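Local coordinates for protein Non-reducing end beta-L-arabinofuranosidase (Bacteroides thetaiotaomicron, PDB 5MQO) that is a gut bacterial glycoside hydrolase of family GH127, probably cleaving sugar residues such as aceric acid from complex plant pectin, at residues A473-P478 and Y482-G487. Numbering follows the deposited sequence.
Sequences AYTLSP and YCNLYG
Thr475 and Tyr482 form an antiparallel hydrogen-bonded pair in the beta hairpin of strands 474-477 and 480-483, part of a mixed sheet; Thr475 packs on helix 382-399, and the loop residues Asn484 and Leu485 on helix 402-416. Tyr482 N reaches Thr475 O at 2.9 Å in a nearly straight bond (167°), while the return bond from Thr475 N is longer. The tight, buried part lies toward Ala473, where Ala473 O is gripped twice, by Asn484 N at 2.8 Å and Leu485 N at 3.0 Å, as the second strand gives way to loop. Beside it the Asn484 amide, its OD1 held by Tyr560 OH, donates an in-plane hydrogen bond from ND2 to Thr475 OG1 (3.0 Å). On the other face, Cys483 SG meets the edge of the Tyr474 ring, 3.7 Å from Tyr474 CE1; Tyr474 OH is hydrogen-bonded to Asn489 OD1. Toward the turn the contact thins to the partly exposed Ser477. With CG beside its backbone N (chi1 -63°), the Tyr482 ring, stacked on Phe532, extends alongside strand 474-477 toward Ser477. Replacing Tyr482 by alanine is likely to leave a gap beside Phe532 and take the OH partner from Ser477. Ser477 OG lies in plane at the ring edge, 3.2 Å from Tyr482 CE1, and shares a hydrogen bond with Tyr482 OH.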
loop_
_atom_site.group_PDB
_atom_site.type_symbol
_atom_site.label_atom_id
_atom_site.label_comp_id
_atom_site.label_asym_id
_atom_site.label_seq_id
_atom_site.Cartn_x
_atom_site.Cartn_y
_atom_site.Cartn_z
ATOM N N ALA A 473 5.051 2.713 -10.512
ATOM C CA ALA A 473 6.302 2.128 -11.011
ATOM C C ALA A 473 7.373 3.174 -11.186
ATOM O O ALA A 473 8.508 2.900 -10.863
ATOM C CB ALA A 473 6.076 1.387 -12.307
ATOM N N TYR A 474 7.006 4.371 -11.657
ATOM C CA TYR A 474 7.976 5.443 -11.916
ATOM C C TYR A 474 7.513 6.782 -11.333
ATOM O O TYR A 474 6.326 6.987 -11.076
ATOM C CB TYR A 474 8.180 5.658 -13.433
ATOM C CG TYR A 474 8.597 4.457 -14.278
ATOM C CD1 TYR A 474 9.953 4.120 -14.457
ATOM C CD2 TYR A 474 7.645 3.691 -14.959
ATOM C CE1 TYR A 474 10.337 3.023 -15.245
ATOM C CE2 TYR A 474 8.022 2.607 -15.745
ATOM C CZ TYR A 474 9.366 2.277 -15.882
ATOM O OH TYR A 474 9.722 1.206 -16.647
ATOM N N THR A 475 8.444 7.706 -11.138
ATOM C CA THR A 475 8.090 9.115 -11.043
ATOM C C THR A 475 8.982 9.920 -11.957
ATOM O O THR A 475 10.005 9.430 -12.442
ATOM C CB THR A 475 8.291 9.640 -9.621
ATOM O OG1 THR A 475 9.603 9.272 -9.188
ATOM C CG2 THR A 475 7.226 9.069 -8.650
ATOM N N LEU A 476 8.619 11.176 -12.148
ATOM C CA LEU A 476 9.426 12.110 -12.952
ATOM C C LEU A 476 9.882 13.295 -12.114
ATOM O O LEU A 476 9.336 13.557 -11.034
ATOM C CB LEU A 476 8.613 12.647 -14.129
ATOM C CG LEU A 476 7.715 11.667 -14.893
ATOM C CD1 LEU A 476 6.725 12.423 -15.766
ATOM C CD2 LEU A 476 8.555 10.694 -15.722
ATOM N N SER A 477 10.882 13.996 -12.645
ATOM C CA SER A 477 11.264 15.337 -12.179
ATOM C C SER A 477 11.940 16.023 -13.350
ATOM O O SER A 477 12.072 15.422 -14.404
ATOM C CB SER A 477 12.162 15.272 -10.937
ATOM O OG SER A 477 13.472 14.839 -11.211
ATOM N N PRO A 478 12.347 17.288 -13.192
ATOM C CA PRO A 478 13.076 17.929 -14.305
ATOM C C PRO A 478 14.442 17.285 -14.641
ATOM O O PRO A 478 14.879 17.349 -15.793
ATOM C CB PRO A 478 13.253 19.379 -13.825
ATOM C CG PRO A 478 12.160 19.573 -12.835
ATOM C CD PRO A 478 12.037 18.252 -12.126
ATOM N N TYR A 482 12.641 8.196 -12.684
ATOM C CA TYR A 482 12.980 7.338 -11.550
ATOM C C TYR A 482 12.295 5.988 -11.632
ATOM O O TYR A 482 11.070 5.927 -11.769
ATOM C CB TYR A 482 12.567 8.030 -10.259
ATOM C CG TYR A 482 13.297 9.327 -10.019
ATOM C CD1 TYR A 482 12.952 10.485 -10.731
ATOM C CD2 TYR A 482 14.330 9.410 -9.086
ATOM C CE1 TYR A 482 13.610 11.688 -10.509
ATOM C CE2 TYR A 482 15.001 10.613 -8.865
ATOM C CZ TYR A 482 14.646 11.745 -9.580
ATOM O OH TYR A 482 15.300 12.925 -9.366
ATOM N N CYS A 483 13.074 4.908 -11.549
ATOM C CA CYS A 483 12.485 3.571 -11.457
ATOM C C CYS A 483 12.276 3.223 -9.975
ATOM O O CYS A 483 13.238 2.941 -9.250
ATOM C CB CYS A 483 13.347 2.517 -12.159
ATOM S SG CYS A 483 13.785 2.949 -13.863
ATOM N N ASN A 484 11.012 3.230 -9.559
ATOM C CA ASN A 484 10.634 2.972 -8.196
ATOM C C ASN A 484 10.152 1.546 -7.914
ATOM O O ASN A 484 10.637 0.920 -6.983
ATOM C CB ASN A 484 9.579 3.987 -7.798
ATOM C CG ASN A 484 10.161 5.371 -7.666
ATOM O OD1 ASN A 484 11.102 5.559 -6.924
ATOM N ND2 ASN A 484 9.615 6.335 -8.388
ATOM N N LEU A 485 9.198 1.028 -8.680
ATOM C CA LEU A 485 8.753 -0.359 -8.480
ATOM C C LEU A 485 9.036 -1.160 -9.707
ATOM O O LEU A 485 8.359 -0.972 -10.710
ATOM C CB LEU A 485 7.260 -0.486 -8.170
ATOM C CG LEU A 485 6.663 0.184 -6.925
ATOM C CD1 LEU A 485 5.394 -0.558 -6.518
ATOM C CD2 LEU A 485 7.642 0.305 -5.763
ATOM N N TYR A 486 10.004 -2.080 -9.584
ATOM C CA TYR A 486 10.417 -2.963 -10.661
ATOM C C TYR A 486 9.335 -3.984 -11.005
ATOM O O TYR A 486 8.621 -4.490 -10.134
ATOM C CB TYR A 486 11.771 -3.655 -10.335
ATOM C CG TYR A 486 12.889 -2.658 -10.044
ATOM C CD1 TYR A 486 13.288 -1.735 -11.015
ATOM C CD2 TYR A 486 13.528 -2.615 -8.810
ATOM C CE1 TYR A 486 14.271 -0.791 -10.768
ATOM C CE2 TYR A 486 14.524 -1.663 -8.555
ATOM C CZ TYR A 486 14.881 -0.748 -9.539
ATOM O OH TYR A 486 15.844 0.208 -9.349
ATOM N N GLY A 487 9.245 -4.293 -12.293
ATOM C CA GLY A 487 8.236 -5.199 -12.854
ATOM C C GLY A 487 8.174 -4.971 -14.362
ATOM O O GLY A 487 8.389 -3.848 -14.844
#